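Local coordinates for protein UL37 (Suid herpesvirus 1, PDB 4K70) that is an inner tegument protein of the herpesvirus particle, here its N-terminal half, and probably helps to control the trafficking of viral particles inside the cell, at residues F214-A219 with V263-A268; E233-A238 with G272-R277; V248-V253 with V284-R289; A308-L313 with D351-A356. All coordinates share one frame; numbering follows the deposited sequence.

Contact 1. Residues F214-A219 with V263-A268; sequences FALTIA and VRVSAA
Leu-216 of helix 208-223 faces Arg-264, Val-265 and Ala-268 of helix 260-271 where the two helices cross steeply, at 111° between their N-to-C directions, with the local axes 11.3 Å apart. This is helix-on-helix packing in the mainly helical, strand-free N-terminal half of UL37, and the wide axial separation is bridged chiefly by one leucine reaching across. Its CG lies anti to the carbonyl carbon (chi1 -66°), which directs the side chain across the gap, and its two methyls have different partners. CD1 settles against CG2 of Val-265 at 4.1 Å, while CD2 lies 3.9 Å from CB of Ala-268. The same CD2 also rests over one face of the Arg-264 guanidinium, 3.3 Å above its plane and displaced toward the rim. Arg-264 leaves its helix with CG anti to the backbone N (chi1 -176°) and bends at chi2, which lays the flat group against Leu-216. Its polar rim is well supplied in this buried place: NE forms a salt bridge with OD2 of Asp-220, one residue beyond 214-219, and NH2 donates to the carbonyl O of Ala-274. Such partners probably hold the guanidinium flat against the leucine methyl. Phe-235 of helix 229-240 packs on both Leu-216 and Ala-268. At the guanidinium edge, close to its plane, CB of Ala-219 stands 4.1 Å from Arg-264 NH2.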
# COMPACT_ATOMS: atom_id res chain seq x y z
N PHE A 214 -7.79 6.27 -24.40
CA PHE A 214 -6.90 6.23 -23.25
C PHE A 214 -6.78 7.59 -22.57
O PHE A 214 -6.81 7.66 -21.34
CB PHE A 214 -5.51 5.69 -23.64
CG PHE A 214 -5.38 4.20 -23.52
CD1 PHE A 214 -5.35 3.60 -22.27
CD2 PHE A 214 -5.30 3.40 -24.65
CE1 PHE A 214 -5.24 2.22 -22.14
CE2 PHE A 214 -5.18 2.02 -24.54
CZ PHE A 214 -5.15 1.43 -23.28
N ALA A 215 -6.66 8.65 -23.35
CA ALA A 215 -6.60 10.01 -22.80
C ALA A 215 -7.83 10.31 -21.96
O ALA A 215 -7.72 10.91 -20.88
CB ALA A 215 -6.46 11.05 -23.91
N LEU A 216 -8.99 9.88 -22.43
CA LEU A 216 -10.22 10.06 -21.69
C LEU A 216 -10.22 9.29 -20.39
O LEU A 216 -10.66 9.80 -19.36
CB LEU A 216 -11.45 9.70 -22.52
CG LEU A 216 -11.68 10.62 -23.72
CD1 LEU A 216 -13.00 10.28 -24.43
CD2 LEU A 216 -11.66 12.07 -23.26
N THR A 217 -9.73 8.05 -20.41
CA THR A 217 -9.62 7.30 -19.15
C THR A 217 -8.73 8.05 -18.14
O THR A 217 -9.00 8.05 -16.94
CB THR A 217 -9.12 5.85 -19.33
OG1 THR A 217 -7.72 5.85 -19.67
CG2 THR A 217 -9.94 5.09 -20.40
N ILE A 218 -7.68 8.69 -18.64
CA ILE A 218 -6.76 9.41 -17.77
C ILE A 218 -7.44 10.67 -17.21
O ILE A 218 -7.35 10.96 -16.01
CB ILE A 218 -5.47 9.81 -18.51
CG1 ILE A 218 -4.66 8.56 -18.86
CG2 ILE A 218 -4.62 10.76 -17.65
CD1 ILE A 218 -3.60 8.79 -19.93
N ALA A 219 -8.13 11.40 -18.07
CA ALA A 219 -8.84 12.60 -17.63
C ALA A 219 -9.83 12.22 -16.54
O ALA A 219 -9.92 12.90 -15.51
CB ALA A 219 -9.53 13.27 -18.80
N VAL A 263 -22.21 9.29 -24.18
CA VAL A 263 -22.36 10.74 -24.13
C VAL A 263 -21.04 11.41 -23.78
O VAL A 263 -20.64 12.38 -24.42
CB VAL A 263 -23.46 11.18 -23.16
CG1 VAL A 263 -23.38 12.68 -22.92
CG2 VAL A 263 -24.83 10.79 -23.70
N ARG A 264 -20.36 10.89 -22.76
CA ARG A 264 -19.09 11.46 -22.32
C ARG A 264 -18.06 11.41 -23.44
O ARG A 264 -17.34 12.38 -23.66
CB ARG A 264 -18.58 10.74 -21.07
CG ARG A 264 -17.32 11.34 -20.50
CD ARG A 264 -16.05 10.69 -21.05
NE ARG A 264 -14.86 11.33 -20.49
CZ ARG A 264 -14.38 12.49 -20.92
NH1 ARG A 264 -14.96 13.11 -21.94
NH2 ARG A 264 -13.31 13.02 -20.35
N VAL A 265 -17.98 10.28 -24.14
CA VAL A 265 -17.01 10.12 -25.21
C VAL A 265 -17.36 11.00 -26.41
O VAL A 265 -16.50 11.70 -26.96
CB VAL A 265 -16.87 8.62 -25.64
CG1 VAL A 265 -16.05 8.49 -26.90
CG2 VAL A 265 -16.24 7.81 -24.51
N SER A 266 -18.63 10.96 -26.81
CA SER A 266 -19.12 11.74 -27.95
C SER A 266 -18.91 13.24 -27.75
O SER A 266 -18.51 13.95 -28.67
CB SER A 266 -20.60 11.46 -28.19
OG SER A 266 -20.79 10.14 -28.65
N ALA A 267 -19.18 13.71 -26.54
CA ALA A 267 -19.04 15.12 -26.21
C ALA A 267 -17.59 15.59 -26.35
O ALA A 267 -17.32 16.65 -26.90
CB ALA A 267 -19.54 15.38 -24.81
N ALA A 268 -16.66 14.78 -25.86
CA ALA A 268 -15.24 15.13 -25.98
C ALA A 268 -14.80 15.07 -27.43
O ALA A 268 -14.05 15.94 -27.89
CB ALA A 268 -14.39 14.21 -25.11

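Contact 2. Residues E233-A238 with G272-R277; sequences EQFAEA and GDAYVR
Phe-235, on helix 229-240, turns its side chain toward the 272-277 loop, and its ring is met by that loop's backbone. CG lies anti to the backbone N (chi1 173°), which carries the ring off the helix toward Ala-274. CD2 comes within 3.5 Å of Ala-274 N, and CG is 3.8 Å from Ala-274 CB, with CA of the same alanine over one ring face. Around the edge, nearly in the ring plane, sit Gly-272 C and Asp-273 N, the latter 3.7 Å from Phe-235 CE2. One residue on, Ala-236 adds a lighter touch, its CB 3.6 Å from Gly-272 O. The loop comes to the ring after Gly-272 leaves helix 260-271 with positive phi (60°); residues 273-276 then form a type I beta turn. An Asx turn reinforces it: Asp-273 OD1 accepts from Tyr-275 N at 3.2 Å, the donor approaching from above the carboxylate plane in a nearly straight bond (169°). The other carboxylate oxygen, OD2, forms a salt bridge with Arg-232, so Asp-273 ties the turn back to helix 229-240. Elsewhere the Phe-235 side chain packs on Ala-215 of helix 208-223 and on Leu-269 of helix 260-271.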
# COMPACT_ATOMS: atom_id res chain seq x y z
N GLU A 233 -3.90 18.78 -25.04
CA GLU A 233 -3.31 18.78 -26.38
C GLU A 233 -3.20 17.38 -26.96
O GLU A 233 -3.34 17.17 -28.16
CB GLU A 233 -1.89 19.36 -26.34
CG GLU A 233 -1.79 20.77 -25.82
CD GLU A 233 -0.34 21.18 -25.63
OE1 GLU A 233 -0.08 22.17 -24.91
OE2 GLU A 233 0.54 20.50 -26.21
N GLN A 234 -2.92 16.41 -26.10
CA GLN A 234 -2.70 15.07 -26.60
C GLN A 234 -4.01 14.39 -26.97
O GLN A 234 -4.07 13.65 -27.94
CB GLN A 234 -1.92 14.24 -25.59
CG GLN A 234 -0.42 14.40 -25.73
CD GLN A 234 0.33 13.70 -24.62
OE1 GLN A 234 1.17 12.85 -24.87
NE2 GLN A 234 0.02 14.05 -23.38
N PHE A 235 -5.07 14.66 -26.22
CA PHE A 235 -6.37 14.16 -26.64
C PHE A 235 -6.81 14.79 -27.96
O PHE A 235 -7.28 14.08 -28.86
CB PHE A 235 -7.45 14.40 -25.59
CG PHE A 235 -8.83 14.05 -26.09
CD1 PHE A 235 -9.24 12.73 -26.16
CD2 PHE A 235 -9.70 15.05 -26.51
CE1 PHE A 235 -10.50 12.41 -26.64
CE2 PHE A 235 -10.96 14.73 -26.99
CZ PHE A 235 -11.36 13.41 -27.05
N ALA A 236 -6.67 16.10 -28.07
CA ALA A 236 -7.11 16.83 -29.27
C ALA A 236 -6.43 16.33 -30.54
O ALA A 236 -7.07 16.13 -31.56
CB ALA A 236 -6.88 18.33 -29.08
N GLU A 237 -5.12 16.10 -30.46
CA GLU A 237 -4.36 15.63 -31.61
C GLU A 237 -4.87 14.25 -32.05
O GLU A 237 -4.99 13.97 -33.25
CB GLU A 237 -2.87 15.55 -31.25
CG GLU A 237 -2.03 14.78 -32.25
CD GLU A 237 -0.57 14.68 -31.83
OE1 GLU A 237 -0.04 15.67 -31.30
OE2 GLU A 237 0.04 13.60 -32.01
N ALA A 238 -5.16 13.40 -31.08
CA ALA A 238 -5.59 12.05 -31.39
C ALA A 238 -7.02 12.08 -31.90
O ALA A 238 -7.36 11.39 -32.87
CB ALA A 238 -5.47 11.14 -30.18
N GLY A 272 -13.38 18.17 -29.45
CA GLY A 272 -11.93 18.04 -29.43
C GLY A 272 -11.36 18.42 -28.07
O GLY A 272 -10.21 18.87 -27.97
N ASP A 273 -12.15 18.22 -27.02
CA ASP A 273 -11.79 18.67 -25.68
C ASP A 273 -12.09 17.58 -24.66
O ASP A 273 -13.24 17.25 -24.44
CB ASP A 273 -12.60 19.92 -25.33
CG ASP A 273 -12.12 20.59 -24.04
OD1 ASP A 273 -11.30 19.99 -23.32
OD2 ASP A 273 -12.59 21.71 -23.76
N ALA A 274 -11.05 17.05 -24.03
CA ALA A 274 -11.21 15.92 -23.11
C ALA A 274 -12.07 16.24 -21.88
O ALA A 274 -12.60 15.33 -21.24
CB ALA A 274 -9.85 15.36 -22.69
N TYR A 275 -12.20 17.52 -21.54
CA TYR A 275 -12.90 17.92 -20.32
C TYR A 275 -14.38 18.25 -20.52
O TYR A 275 -15.11 18.52 -19.57
CB TYR A 275 -12.17 19.07 -19.63
CG TYR A 275 -10.84 18.64 -19.08
CD1 TYR A 275 -10.75 18.01 -17.84
CD2 TYR A 275 -9.67 18.83 -19.80
CE1 TYR A 275 -9.53 17.60 -17.33
CE2 TYR A 275 -8.44 18.42 -19.30
CZ TYR A 275 -8.38 17.81 -18.06
OH TYR A 275 -7.17 17.40 -17.55
N VAL A 276 -14.82 18.21 -21.78
CA VAL A 276 -16.23 18.29 -22.10
C VAL A 276 -16.82 16.89 -21.97
O VAL A 276 -16.35 15.94 -22.62
CB VAL A 276 -16.44 18.79 -23.54
CG1 VAL A 276 -17.93 18.90 -23.84
CG2 VAL A 276 -15.76 20.12 -23.73
N ARG A 277 -17.84 16.75 -21.13
CA ARG A 277 -18.38 15.45 -20.79
C ARG A 277 -19.89 15.35 -21.02
O ARG A 277 -20.47 14.29 -20.83
CB ARG A 277 -18.07 15.10 -19.33
CG ARG A 277 -16.59 14.89 -19.04
CD ARG A 277 -16.39 14.28 -17.65
NE ARG A 277 -15.00 13.92 -17.38
CZ ARG A 277 -14.10 14.76 -16.90
NH1 ARG A 277 -14.44 16.02 -16.63
NH2 ARG A 277 -12.85 14.36 -16.68

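Contact 3. Residues V248-V253 with V284-R289; sequences VPVGEV and VARRLR. With NA (sodium ion), chain K.
Val-248 meets Arg-287 and Arg-286 through both polar atoms of its backbone. Its N donates to Arg-287 O at 2.8 Å in a practically straight bond (178°), arriving nearly along the C=O axis. Its O accepts from Arg-286 NE at 3.0 Å; the oxygen lies in the guanidinium plane, but the donor stands well above the carbonyl plane, 57° out of it. A bend at chi3 (63°) brings the edge of the Arg-286 guanidinium alongside Pro-249, whose N has no hydrogen to share. The remaining arginine ends are held from elsewhere: Arg-287 NE by Asn-254 O and NH1 by Thr-290 OG1, Arg-289 by Asp-291 and Ala-245. Val-248 CG2 lies between Arg-287 and Arg-289: centred over one face of the Arg-287 guanidinium, 4.0 Å above it, and 3.6 Å from Arg-289 CG. Val-250 CG2 packs on Arg-286 CG, also at 3.6 Å. A type II beta turn, Pro-249 to Glu-252, holds a sodium ion with Val-250 O at 2.3 Å and both Glu-252 carboxylate oxygens. Val-250 O thus serves the cation and Val-248 O, just before the turn, serves Arg-286, implying two irregular loops joined by one backbone bond, one arginine-to-carbonyl bond and valine methyls packed on arginine stems.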
# COMPACT_ATOMS: atom_id res chain seq x y z
N VAL A 248 -20.82 6.36 -35.91
CA VAL A 248 -22.14 6.06 -36.49
C VAL A 248 -22.67 7.29 -37.23
O VAL A 248 -22.78 8.38 -36.65
CB VAL A 248 -23.16 5.62 -35.40
CG1 VAL A 248 -24.57 5.51 -36.00
CG2 VAL A 248 -22.74 4.30 -34.77
N PRO A 249 -23.00 7.12 -38.52
CA PRO A 249 -23.61 8.18 -39.34
C PRO A 249 -24.82 8.85 -38.67
O PRO A 249 -25.66 8.17 -38.08
CB PRO A 249 -24.06 7.43 -40.60
CG PRO A 249 -23.86 5.94 -40.29
CD PRO A 249 -22.77 5.89 -39.28
N VAL A 250 -24.88 10.18 -38.75
CA VAL A 250 -26.02 10.92 -38.24
C VAL A 250 -27.27 10.48 -39.01
O VAL A 250 -27.20 10.26 -40.22
CB VAL A 250 -25.84 12.44 -38.42
CG1 VAL A 250 -27.08 13.19 -37.97
CG2 VAL A 250 -24.61 12.92 -37.66
N GLY A 251 -28.39 10.33 -38.32
CA GLY A 251 -29.64 9.99 -38.99
C GLY A 251 -29.97 8.51 -38.95
O GLY A 251 -31.10 8.11 -39.23
N GLU A 252 -28.99 7.68 -38.61
CA GLU A 252 -29.25 6.26 -38.42
C GLU A 252 -29.91 6.10 -37.07
O GLU A 252 -29.69 6.90 -36.16
CB GLU A 252 -27.95 5.46 -38.52
CG GLU A 252 -27.70 4.84 -39.90
CD GLU A 252 -27.87 5.82 -41.06
OE1 GLU A 252 -28.95 6.45 -41.19
OE2 GLU A 252 -26.93 5.94 -41.88
N VAL A 253 -30.76 5.09 -36.93
CA VAL A 253 -31.50 4.94 -35.68
C VAL A 253 -30.53 4.61 -34.55
O VAL A 253 -29.54 3.89 -34.75
CB VAL A 253 -32.62 3.88 -35.76
CG1 VAL A 253 -33.36 3.99 -37.10
CG2 VAL A 253 -32.05 2.48 -35.55
N VAL A 284 -25.79 18.18 -32.11
CA VAL A 284 -25.57 16.88 -32.74
C VAL A 284 -24.15 16.40 -32.46
O VAL A 284 -23.18 17.14 -32.61
CB VAL A 284 -25.84 16.94 -34.27
CG1 VAL A 284 -25.67 15.58 -34.89
CG2 VAL A 284 -27.24 17.47 -34.54
N ALA A 285 -24.04 15.15 -32.02
CA ALA A 285 -22.75 14.51 -31.83
C ALA A 285 -22.89 13.03 -32.13
O ALA A 285 -23.81 12.37 -31.65
CB ALA A 285 -22.25 14.73 -30.40
N ARG A 286 -21.99 12.52 -32.97
CA ARG A 286 -22.04 11.14 -33.37
C ARG A 286 -21.42 10.28 -32.28
O ARG A 286 -20.57 10.74 -31.52
CB ARG A 286 -21.29 10.95 -34.69
CG ARG A 286 -21.74 11.93 -35.76
CD ARG A 286 -20.86 11.84 -36.98
NE ARG A 286 -20.93 10.53 -37.62
CZ ARG A 286 -20.18 10.18 -38.66
NH1 ARG A 286 -19.31 11.05 -39.18
NH2 ARG A 286 -20.30 8.97 -39.20
N ARG A 287 -21.88 9.04 -32.17
CA ARG A 287 -21.30 8.12 -31.20
C ARG A 287 -20.47 7.09 -31.94
O ARG A 287 -20.67 6.84 -33.13
CB ARG A 287 -22.38 7.44 -30.38
CG ARG A 287 -23.09 6.34 -31.14
CD ARG A 287 -24.06 5.58 -30.26
NE ARG A 287 -24.84 4.66 -31.07
CZ ARG A 287 -24.56 3.37 -31.24
NH1 ARG A 287 -23.54 2.81 -30.61
NH2 ARG A 287 -25.33 2.63 -32.03
N LEU A 288 -19.52 6.50 -31.22
CA LEU A 288 -18.71 5.42 -31.77
C LEU A 288 -19.59 4.21 -32.04
O LEU A 288 -20.46 3.87 -31.23
CB LEU A 288 -17.60 5.05 -30.80
CG LEU A 288 -16.52 6.11 -30.55
CD1 LEU A 288 -15.56 5.64 -29.48
CD2 LEU A 288 -15.77 6.43 -31.85
N ARG A 289 -19.38 3.57 -33.19
CA ARG A 289 -20.02 2.30 -33.51
C ARG A 289 -19.73 1.28 -32.40
O ARG A 289 -18.64 1.27 -31.81
CB ARG A 289 -19.48 1.78 -34.85
CG ARG A 289 -19.74 2.70 -36.04
CD ARG A 289 -18.93 2.29 -37.25
NE ARG A 289 -19.08 0.86 -37.53
CZ ARG A 289 -18.37 0.20 -38.44
NH1 ARG A 289 -17.47 0.84 -39.17
NH2 ARG A 289 -18.57 -1.10 -38.63
NA NA K . -27.86 8.71 -41.73

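Contact 4. Residues A308-L313 with D351-A356; sequences AAAADL and DLLERA
Leu-353 reaches from helix 347-358 to helix 307-311, touching Ala-310 and Ala-311. From CB its side chain sets out along the flank of its own helix; CG, anti to the carbonyl carbon (chi1 -69°), then brings the CD2 branch round to the other segment. That methyl is the working tip. It lies 3.7 Å from both Ala-310 C and Ala-311 N, over the peptide that joins them, and it is flanked by the two alanine methyls, Ala-310 CB at 3.8 Å and Ala-311 CB at 4.0 Å. The leucine thus packs on the peptide as well as on the two methyls, close approach being allowed by the small side chains. One turn further along, Ala-356 CB faces Ala-311 CB at 4.1 Å, and there the two backbones come closest, CA to CA 5.8 Å. The chain then makes an inverse gamma turn centred on Asp-312. Leu-313 follows with its CB directed toward the partner helix and sets CD1 3.6 Å from Ala-356 O. The carboxylate of Asp-312, seen to bind calcium in a structure of this protein but without the ion on this chain, hydrogen-bonds to Thr-290 and His-315. The contact is buried apolar packing: beyond it, Leu-353 also touches Ala-375 of helix 366-385 and Phe-345, while Leu-352 and Ala-308 border helix 260-271, so helices 260-271, 307-311 and 347-358 meet one another here.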
# COMPACT_ATOMS: atom_id res chain seq x y z
N ALA A 308 -17.71 0.95 -24.44
CA ALA A 308 -19.09 0.85 -24.89
C ALA A 308 -19.26 -0.31 -25.88
O ALA A 308 -20.25 -1.04 -25.82
CB ALA A 308 -19.57 2.17 -25.50
N ALA A 309 -18.29 -0.50 -26.78
CA ALA A 309 -18.33 -1.63 -27.71
C ALA A 309 -18.17 -2.95 -26.97
O ALA A 309 -18.89 -3.92 -27.22
CB ALA A 309 -17.25 -1.49 -28.77
N ALA A 310 -17.21 -2.99 -26.05
CA ALA A 310 -16.90 -4.21 -25.33
C ALA A 310 -18.08 -4.63 -24.47
O ALA A 310 -18.31 -5.82 -24.26
CB ALA A 310 -15.65 -4.02 -24.48
N ALA A 311 -18.85 -3.65 -24.00
CA ALA A 311 -20.04 -3.93 -23.19
C ALA A 311 -21.31 -4.25 -24.01
O ALA A 311 -22.29 -4.73 -23.47
CB ALA A 311 -20.31 -2.75 -22.23
N ASP A 312 -21.29 -4.00 -25.31
CA ASP A 312 -22.46 -4.24 -26.14
C ASP A 312 -22.49 -5.69 -26.62
O ASP A 312 -22.31 -5.97 -27.80
CB ASP A 312 -22.46 -3.29 -27.34
CG ASP A 312 -23.84 -3.16 -27.98
OD1 ASP A 312 -24.77 -3.88 -27.55
OD2 ASP A 312 -23.99 -2.36 -28.91
N LEU A 313 -22.76 -6.60 -25.69
CA LEU A 313 -22.49 -8.02 -25.90
C LEU A 313 -23.44 -8.67 -26.91
O LEU A 313 -23.14 -9.74 -27.46
CB LEU A 313 -22.54 -8.75 -24.57
CG LEU A 313 -21.45 -8.33 -23.57
CD1 LEU A 313 -21.66 -9.01 -22.23
CD2 LEU A 313 -20.09 -8.68 -24.13
N ASP A 351 -15.08 -2.16 -13.77
CA ASP A 351 -16.37 -2.00 -13.14
C ASP A 351 -17.52 -2.16 -14.14
O ASP A 351 -18.50 -2.86 -13.89
CB ASP A 351 -16.44 -0.64 -12.44
CG ASP A 351 -17.78 -0.38 -11.81
OD1 ASP A 351 -18.05 -0.97 -10.74
OD2 ASP A 351 -18.55 0.43 -12.37
N LEU A 352 -17.39 -1.52 -15.29
CA LEU A 352 -18.44 -1.57 -16.31
C LEU A 352 -18.55 -2.94 -16.98
O LEU A 352 -19.65 -3.41 -17.23
CB LEU A 352 -18.22 -0.48 -17.36
CG LEU A 352 -18.39 0.98 -16.92
CD1 LEU A 352 -17.94 1.89 -18.05
CD2 LEU A 352 -19.86 1.27 -16.53
N LEU A 353 -17.43 -3.58 -17.27
CA LEU A 353 -17.46 -4.85 -18.00
C LEU A 353 -17.87 -6.01 -17.08
O LEU A 353 -18.54 -6.94 -17.52
CB LEU A 353 -16.12 -5.10 -18.67
CG LEU A 353 -15.87 -4.12 -19.82
CD1 LEU A 353 -14.47 -4.29 -20.36
CD2 LEU A 353 -16.92 -4.32 -20.92
N GLU A 354 -17.49 -5.95 -15.81
CA GLU A 354 -17.98 -6.90 -14.82
C GLU A 354 -19.51 -6.90 -14.77
O GLU A 354 -20.16 -7.94 -14.93
CB GLU A 354 -17.42 -6.56 -13.44
CG GLU A 354 -17.97 -7.41 -12.31
CD GLU A 354 -17.30 -7.14 -10.97
OE1 GLU A 354 -16.11 -6.74 -10.95
OE2 GLU A 354 -17.95 -7.35 -9.92
N ARG A 355 -20.09 -5.72 -14.55
CA ARG A 355 -21.55 -5.56 -14.57
C ARG A 355 -22.17 -6.12 -15.86
O ARG A 355 -23.11 -6.92 -15.81
CB ARG A 355 -21.88 -4.08 -14.40
CG ARG A 355 -23.32 -3.79 -14.01
CD ARG A 355 -23.37 -2.63 -12.99
NE ARG A 355 -22.38 -1.58 -13.28
CZ ARG A 355 -21.47 -1.14 -12.42
NH1 ARG A 355 -21.38 -1.63 -11.18
NH2 ARG A 355 -20.63 -0.18 -12.79
N ALA A 356 -21.63 -5.74 -17.01
CA ALA A 356 -22.20 -6.13 -18.29
C ALA A 356 -22.17 -7.64 -18.51
O ALA A 356 -23.14 -8.23 -18.99
CB ALA A 356 -21.48 -5.43 -19.42

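All four contacts lie on the same side of the chain's centre, in a mainly helical, strand-free region. Contacts 1 and 2 are neighbours, with centres about 8 Å apart, and helix 260-271 with its following loop takes part in both; Ala-268 O probably accepts from Asp-273 N. Contact 3, about 17 Å from contact 1 between centres, joins it by a probable hydrogen bond between Ser-266 OG and Arg-286 O. The segments of contacts 1, 2 and 3 alternate along the chain, so the chain from 214 to 289 crosses back on itself, with contact 1 touching both of the others. Contact 4 follows in series, about 16 Å from contact 1 between centres, and joins helix 307-311 to helix 347-358 without touching contact 1.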